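PDB 7PN0: ribose-phosphate pyrophosphokinase from Thermus thermophilus, which catalyses the transfer of a diphosphate group from ATP to ribose 5-phosphate, giving phosphoribosyl diphosphate, a precursor of nucleotides. Local coordinates for residues R1-A15 and Y43-S57. Residues are numbered along the deposited sequence; the frame is centred on the assembly and turned at random.
Sequences RPLLIFSGQSNRPLA and YEESLREGDVFIVQS. With SO4 (sulfate ion), chain E.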
loop_
_atom_site.group_PDB
_atom_site.type_symbol
_atom_site.label_atom_id
_atom_site.label_comp_id
_atom_site.label_asym_id
_atom_site.label_seq_id
_atom_site.Cartn_x
_atom_site.Cartn_y
_atom_site.Cartn_z
ATOM N N ARG A 1 16.221 -15.911 16.534
ATOM C CA ARG A 1 15.604 -14.584 16.783
ATOM C C ARG A 1 15.554 -14.361 18.290
ATOM O O ARG A 1 14.674 -14.889 18.956
ATOM C CB ARG A 1 14.224 -14.481 16.119
ATOM C CG ARG A 1 14.341 -14.465 14.598
ATOM C CD ARG A 1 13.075 -14.296 13.787
ATOM N NE ARG A 1 13.430 -14.212 12.375
ATOM C CZ ARG A 1 12.556 -14.165 11.371
ATOM N NH1 ARG A 1 12.994 -14.071 10.129
ATOM N NH2 ARG A 1 11.253 -14.235 11.598
ATOM N N PRO A 2 16.517 -13.613 18.869
ATOM C CA PRO A 2 16.472 -13.286 20.285
ATOM C C PRO A 2 15.217 -12.475 20.655
ATOM O O PRO A 2 14.799 -11.625 19.909
ATOM C CB PRO A 2 17.749 -12.469 20.503
ATOM C CG PRO A 2 18.082 -11.930 19.128
ATOM C CD PRO A 2 17.717 -13.072 18.206
ATOM N N LEU A 3 14.699 -12.735 21.849
ATOM C CA LEU A 3 13.606 -11.949 22.435
ATOM C C LEU A 3 14.209 -10.701 23.099
ATOM O O LEU A 3 15.035 -10.831 23.989
ATOM C CB LEU A 3 12.904 -12.874 23.428
ATOM C CG LEU A 3 11.806 -12.241 24.278
ATOM C CD1 LEU A 3 10.776 -11.531 23.424
ATOM C CD2 LEU A 3 11.132 -13.319 25.120
ATOM N N LEU A 4 13.780 -9.511 22.719
ATOM C CA LEU A 4 14.352 -8.240 23.181
ATOM C C LEU A 4 13.224 -7.316 23.624
ATOM O O LEU A 4 12.229 -7.124 22.875
ATOM C CB LEU A 4 15.146 -7.622 22.043
ATOM C CG LEU A 4 16.337 -8.437 21.512
ATOM C CD1 LEU A 4 17.047 -7.653 20.419
ATOM C CD2 LEU A 4 17.341 -8.738 22.623
ATOM N N ILE A 5 13.361 -6.734 24.808
ATOM C CA ILE A 5 12.285 -5.872 25.342
ATOM C C ILE A 5 12.889 -4.504 25.628
ATOM O O ILE A 5 14.039 -4.446 26.120
ATOM C CB ILE A 5 11.553 -6.550 26.520
ATOM C CG1 ILE A 5 10.525 -5.631 27.161
ATOM C CG2 ILE A 5 12.487 -7.173 27.543
ATOM C CD1 ILE A 5 9.404 -6.392 27.827
ATOM N N PHE A 6 12.176 -3.459 25.202
ATOM C CA PHE A 6 12.537 -2.040 25.416
ATOM C C PHE A 6 11.343 -1.283 25.964
ATOM O O PHE A 6 10.212 -1.777 25.879
ATOM C CB PHE A 6 13.015 -1.402 24.111
ATOM C CG PHE A 6 14.136 -2.160 23.450
ATOM C CD1 PHE A 6 13.876 -3.197 22.580
ATOM C CD2 PHE A 6 15.456 -1.806 23.681
ATOM C CE1 PHE A 6 14.920 -3.905 21.997
ATOM C CE2 PHE A 6 16.481 -2.481 23.053
ATOM C CZ PHE A 6 16.220 -3.545 22.242
ATOM N N SER A 7 11.590 -0.064 26.450
ATOM C CA SER A 7 10.575 0.780 27.114
ATOM C C SER A 7 10.723 2.189 26.570
ATOM O O SER A 7 11.858 2.629 26.344
ATOM C CB SER A 7 10.721 0.736 28.616
ATOM O OG SER A 7 9.758 1.549 29.284
ATOM N N GLY A 8 9.605 2.861 26.375
ATOM C CA GLY A 8 9.584 4.324 26.306
ATOM C C GLY A 8 9.603 4.905 27.706
ATOM O O GLY A 8 9.935 4.143 28.645
ATOM N N GLN A 9 9.275 6.194 27.854
ATOM C CA GLN A 9 9.375 6.924 29.154
ATOM C C GLN A 9 8.078 6.767 29.953
ATOM O O GLN A 9 8.093 7.055 31.165
ATOM C CB GLN A 9 9.702 8.407 28.958
ATOM C CG GLN A 9 10.991 8.636 28.188
ATOM C CD GLN A 9 11.440 10.076 28.186
ATOM O OE1 GLN A 9 12.614 10.367 27.967
ATOM N NE2 GLN A 9 10.524 10.986 28.472
ATOM N N SER A 10 7.007 6.267 29.344
ATOM C CA SER A 10 5.670 6.235 29.978
ATOM C C SER A 10 5.653 5.317 31.225
ATOM O O SER A 10 5.046 5.727 32.216
ATOM C CB SER A 10 4.596 5.832 28.988
ATOM O OG SER A 10 4.760 4.458 28.591
ATOM N N ASN A 11 6.161 4.097 31.150
ATOM C CA ASN A 11 5.983 3.092 32.226
ATOM C C ASN A 11 7.195 2.164 32.300
ATOM O O ASN A 11 7.082 0.936 32.132
ATOM C CB ASN A 11 4.649 2.370 32.067
ATOM C CG ASN A 11 4.198 1.744 33.370
ATOM O OD1 ASN A 11 4.972 1.678 34.331
ATOM N ND2 ASN A 11 2.961 1.277 33.409
ATOM N N ARG A 12 8.363 2.757 32.506
ATOM C CA ARG A 12 9.620 1.988 32.569
ATOM C C ARG A 12 9.538 0.950 33.694
ATOM O O ARG A 12 9.942 -0.178 33.512
ATOM C CB ARG A 12 10.800 2.943 32.746
ATOM C CG ARG A 12 12.141 2.242 32.692
ATOM C CD ARG A 12 13.264 3.242 32.855
ATOM N NE ARG A 12 14.531 2.570 33.104
ATOM C CZ ARG A 12 15.305 2.041 32.158
ATOM N NH1 ARG A 12 14.944 2.097 30.882
ATOM N NH2 ARG A 12 16.448 1.466 32.494
ATOM N N PRO A 13 8.942 1.246 34.860
ATOM C CA PRO A 13 8.801 0.233 35.912
ATOM C C PRO A 13 8.015 -1.014 35.479
ATOM O O PRO A 13 8.439 -2.133 35.811
ATOM C CB PRO A 13 8.081 1.009 37.027
ATOM C CG PRO A 13 8.563 2.422 36.798
ATOM C CD PRO A 13 8.439 2.564 35.287
ATOM N N LEU A 14 6.920 -0.853 34.721
ATOM C CA LEU A 14 6.193 -2.022 34.179
ATOM C C LEU A 14 7.090 -2.751 33.187
ATOM O O LEU A 14 7.123 -3.985 33.243
ATOM C CB LEU A 14 4.879 -1.605 33.504
ATOM C CG LEU A 14 4.078 -2.741 32.895
ATOM C CD1 LEU A 14 3.582 -3.703 33.962
ATOM C CD2 LEU A 14 2.888 -2.178 32.130
ATOM N N ALA A 15 7.753 -2.032 32.281
ATOM C CA ALA A 15 8.622 -2.658 31.249
ATOM C C ALA A 15 9.716 -3.467 31.955
ATOM O O ALA A 15 10.005 -4.597 31.545
ATOM C CB ALA A 15 9.220 -1.644 30.339
ATOM N N TYR A 43 18.760 3.058 19.946
ATOM C CA TYR A 43 19.056 1.752 20.581
ATOM C C TYR A 43 20.574 1.650 20.717
ATOM O O TYR A 43 21.315 1.856 19.740
ATOM C CB TYR A 43 18.501 0.579 19.785
ATOM C CG TYR A 43 16.994 0.560 19.703
ATOM C CD1 TYR A 43 16.221 0.092 20.755
ATOM C CD2 TYR A 43 16.336 1.043 18.572
ATOM C CE1 TYR A 43 14.839 0.062 20.677
ATOM C CE2 TYR A 43 14.951 1.003 18.470
ATOM C CZ TYR A 43 14.200 0.565 19.551
ATOM O OH TYR A 43 12.838 0.507 19.498
ATOM N N GLU A 44 21.016 1.409 21.930
ATOM C CA GLU A 44 22.462 1.477 22.269
ATOM C C GLU A 44 23.182 0.248 21.740
ATOM O O GLU A 44 24.427 0.363 21.487
ATOM C CB GLU A 44 22.623 1.627 23.779
ATOM C CG GLU A 44 21.987 2.924 24.266
ATOM C CD GLU A 44 22.478 4.206 23.607
ATOM O OE1 GLU A 44 23.392 4.164 22.721
ATOM O OE2 GLU A 44 21.985 5.267 24.015
ATOM N N GLU A 45 22.465 -0.860 21.561
ATOM C CA GLU A 45 23.071 -2.116 21.046
ATOM C C GLU A 45 22.237 -2.694 19.903
ATOM O O GLU A 45 21.086 -2.287 19.711
ATOM C CB GLU A 45 23.230 -3.138 22.166
ATOM C CG GLU A 45 24.196 -2.697 23.289
ATOM C CD GLU A 45 25.675 -2.480 22.968
ATOM O OE1 GLU A 45 26.344 -1.777 23.782
ATOM O OE2 GLU A 45 26.183 -2.983 21.922
ATOM N N SER A 46 22.832 -3.631 19.169
ATOM C CA SER A 46 22.171 -4.266 17.993
ATOM C C SER A 46 20.895 -4.957 18.454
ATOM O O SER A 46 20.903 -5.539 19.517
ATOM C CB SER A 46 23.099 -5.210 17.301
ATOM O OG SER A 46 22.425 -5.842 16.261
ATOM N N LEU A 47 19.807 -4.826 17.688
ATOM C CA LEU A 47 18.608 -5.687 17.870
ATOM C C LEU A 47 18.318 -6.414 16.558
ATOM O O LEU A 47 17.177 -6.839 16.341
ATOM C CB LEU A 47 17.462 -4.821 18.398
ATOM C CG LEU A 47 17.229 -3.522 17.634
ATOM C CD1 LEU A 47 17.010 -3.840 16.175
ATOM C CD2 LEU A 47 16.037 -2.727 18.189
ATOM N N ARG A 48 19.334 -6.517 15.686
ATOM C CA ARG A 48 19.234 -7.137 14.347
ATOM C C ARG A 48 18.662 -8.553 14.457
ATOM O O ARG A 48 19.164 -9.341 15.284
ATOM C CB ARG A 48 20.611 -7.165 13.682
ATOM C CG ARG A 48 20.563 -7.546 12.212
ATOM C CD ARG A 48 21.912 -7.416 11.551
ATOM N NE ARG A 48 22.317 -6.015 11.418
ATOM C CZ ARG A 48 22.143 -5.283 10.340
ATOM N NH1 ARG A 48 21.512 -5.779 9.286
ATOM N NH2 ARG A 48 22.608 -4.053 10.320
ATOM N N GLU A 49 17.629 -8.848 13.661
ATOM C CA GLU A 49 16.901 -10.143 13.583
ATOM C C GLU A 49 16.314 -10.485 14.950
ATOM O O GLU A 49 15.958 -11.671 15.174
ATOM C CB GLU A 49 17.730 -11.264 12.954
ATOM C CG GLU A 49 18.318 -10.877 11.619
ATOM C CD GLU A 49 17.320 -10.459 10.538
ATOM O OE1 GLU A 49 17.553 -9.395 9.821
ATOM O OE2 GLU A 49 16.234 -11.068 10.525
ATOM N N GLY A 50 16.061 -9.450 15.756
ATOM C CA GLY A 50 15.428 -9.610 17.080
ATOM C C GLY A 50 13.923 -9.664 16.973
ATOM O O GLY A 50 13.375 -9.141 15.990
ATOM N N ASP A 51 13.286 -10.327 17.942
ATOM C CA ASP A 51 11.834 -10.269 18.184
ATOM C C ASP A 51 11.639 -9.207 19.243
ATOM O O ASP A 51 11.947 -9.471 20.456
ATOM C CB ASP A 51 11.324 -11.659 18.552
ATOM C CG ASP A 51 9.835 -11.854 18.423
ATOM O OD1 ASP A 51 9.168 -10.983 17.852
ATOM O OD2 ASP A 51 9.359 -12.931 18.876
ATOM N N VAL A 52 11.339 -8.001 18.781
ATOM C CA VAL A 52 11.446 -6.821 19.648
ATOM C C VAL A 52 10.058 -6.374 20.075
ATOM O O VAL A 52 9.111 -6.328 19.263
ATOM C CB VAL A 52 12.363 -5.701 19.115
ATOM C CG1 VAL A 52 13.304 -6.046 18.018
ATOM C CG2 VAL A 52 11.832 -4.287 19.181
ATOM N N PHE A 53 9.949 -6.097 21.360
ATOM C CA PHE A 53 8.715 -5.715 22.069
ATOM C C PHE A 53 8.984 -4.364 22.724
ATOM O O PHE A 53 9.936 -4.185 23.552
ATOM C CB PHE A 53 8.349 -6.777 23.117
ATOM C CG PHE A 53 7.948 -8.091 22.513
ATOM C CD1 PHE A 53 8.893 -8.990 22.055
ATOM C CD2 PHE A 53 6.608 -8.372 22.271
ATOM C CE1 PHE A 53 8.522 -10.168 21.427
ATOM C CE2 PHE A 53 6.239 -9.563 21.655
ATOM C CZ PHE A 53 7.201 -10.458 21.246
ATOM N N ILE A 54 8.153 -3.393 22.414
ATOM C CA ILE A 54 8.420 -2.018 22.913
ATOM C C ILE A 54 7.234 -1.662 23.766
ATOM O O ILE A 54 6.122 -1.662 23.229
ATOM C CB ILE A 54 8.646 -1.009 21.793
ATOM C CG1 ILE A 54 9.850 -1.359 20.938
ATOM C CG2 ILE A 54 8.692 0.418 22.302
ATOM C CD1 ILE A 54 9.663 -0.863 19.531
ATOM N N VAL A 55 7.476 -1.366 25.037
ATOM C CA VAL A 55 6.391 -1.031 26.004
ATOM C C VAL A 55 6.155 0.488 26.056
ATOM O O VAL A 55 7.048 1.285 26.432
ATOM C CB VAL A 55 6.715 -1.601 27.397
ATOM C CG1 VAL A 55 5.591 -1.410 28.375
ATOM C CG2 VAL A 55 7.074 -3.077 27.321
ATOM N N GLN A 56 4.912 0.892 25.865
ATOM C CA GLN A 56 4.514 2.319 26.049
ATOM C C GLN A 56 3.027 2.394 26.339
ATOM O O GLN A 56 2.246 1.849 25.546
ATOM C CB GLN A 56 4.847 3.138 24.807
ATOM C CG GLN A 56 4.659 4.627 25.035
ATOM C CD GLN A 56 5.910 5.252 25.593
ATOM O OE1 GLN A 56 6.396 4.895 26.673
ATOM N NE2 GLN A 56 6.471 6.165 24.834
ATOM N N SER A 57 2.647 3.045 27.450
ATOM C CA SER A 57 1.234 3.356 27.769
ATOM C C SER A 57 0.954 4.806 27.391
ATOM O O SER A 57 1.883 5.647 27.419
ATOM C CB SER A 57 0.887 3.056 29.207
ATOM O OG SER A 57 0.759 1.667 29.377
HETATM S S SO4 E . 23.744 -3.460 13.890
HETATM O O1 SO4 E . 23.163 -4.727 13.971
HETATM O O2 SO4 E . 24.778 -3.323 14.888
HETATM O O3 SO4 E . 24.351 -3.266 12.606
HETATM O O4 SO4 E . 22.744 -2.441 14.141
HETATM O O HOH W 1 7.029 2.257 29.137
#
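Y43 turns its ring edge onto one face of the F6 ring in a T-shaped stack, planes at 74°, with CD1 3.5 Å from F6 CE2; its hydroxyl bonds to M72 O. S46 OG donates to a sulfate, probably from the crystallisation liquor. L47 touches two side chains of 1-15: CB meets L4 CD1 at 3.5 Å, while CD2 lies over the centre of the Y43 ring and touches F6. The R48 guanidinium edge grips the same sulfate, which R103 of a third subunit also holds. After the type II turn L47–G50, strand 51-55 runs parallel to strand 3-7, an edge strand, within this chain, of the five-stranded parallel sheet in the N-terminal phosphoribosyltransferase-like domain. Their backbone bonds alternate from D51 N–P2 O to G8 N–V55 O, an unbroken parallel register. On the face shared with L4 and F6, V52 CG2 reaches F6 CD1 at 4.1 Å. On the other, F53 presents CE1 to L3 CD1, the side chains crossing at about a right angle, and helix 287-299 packs beside both. V55 CB meets A15 CB at 3.9 Å, joining the strand to the helix that begins after N11. Q56 turns at its second side-chain torsion (chi2 88°), which swings OE1 back to S10, whose OG (2.6 Å) and N (3.1 Å) both donate from the same face of the amide plane; NE2 donates to E68 OE1 and H65 O. Replacing Q56 by alanine is likely to leave S10 N without its acceptor and the S10 hydroxyl with less to fix its rotation. From S57, the backbone N donates to S10 OG at 2.8 Å.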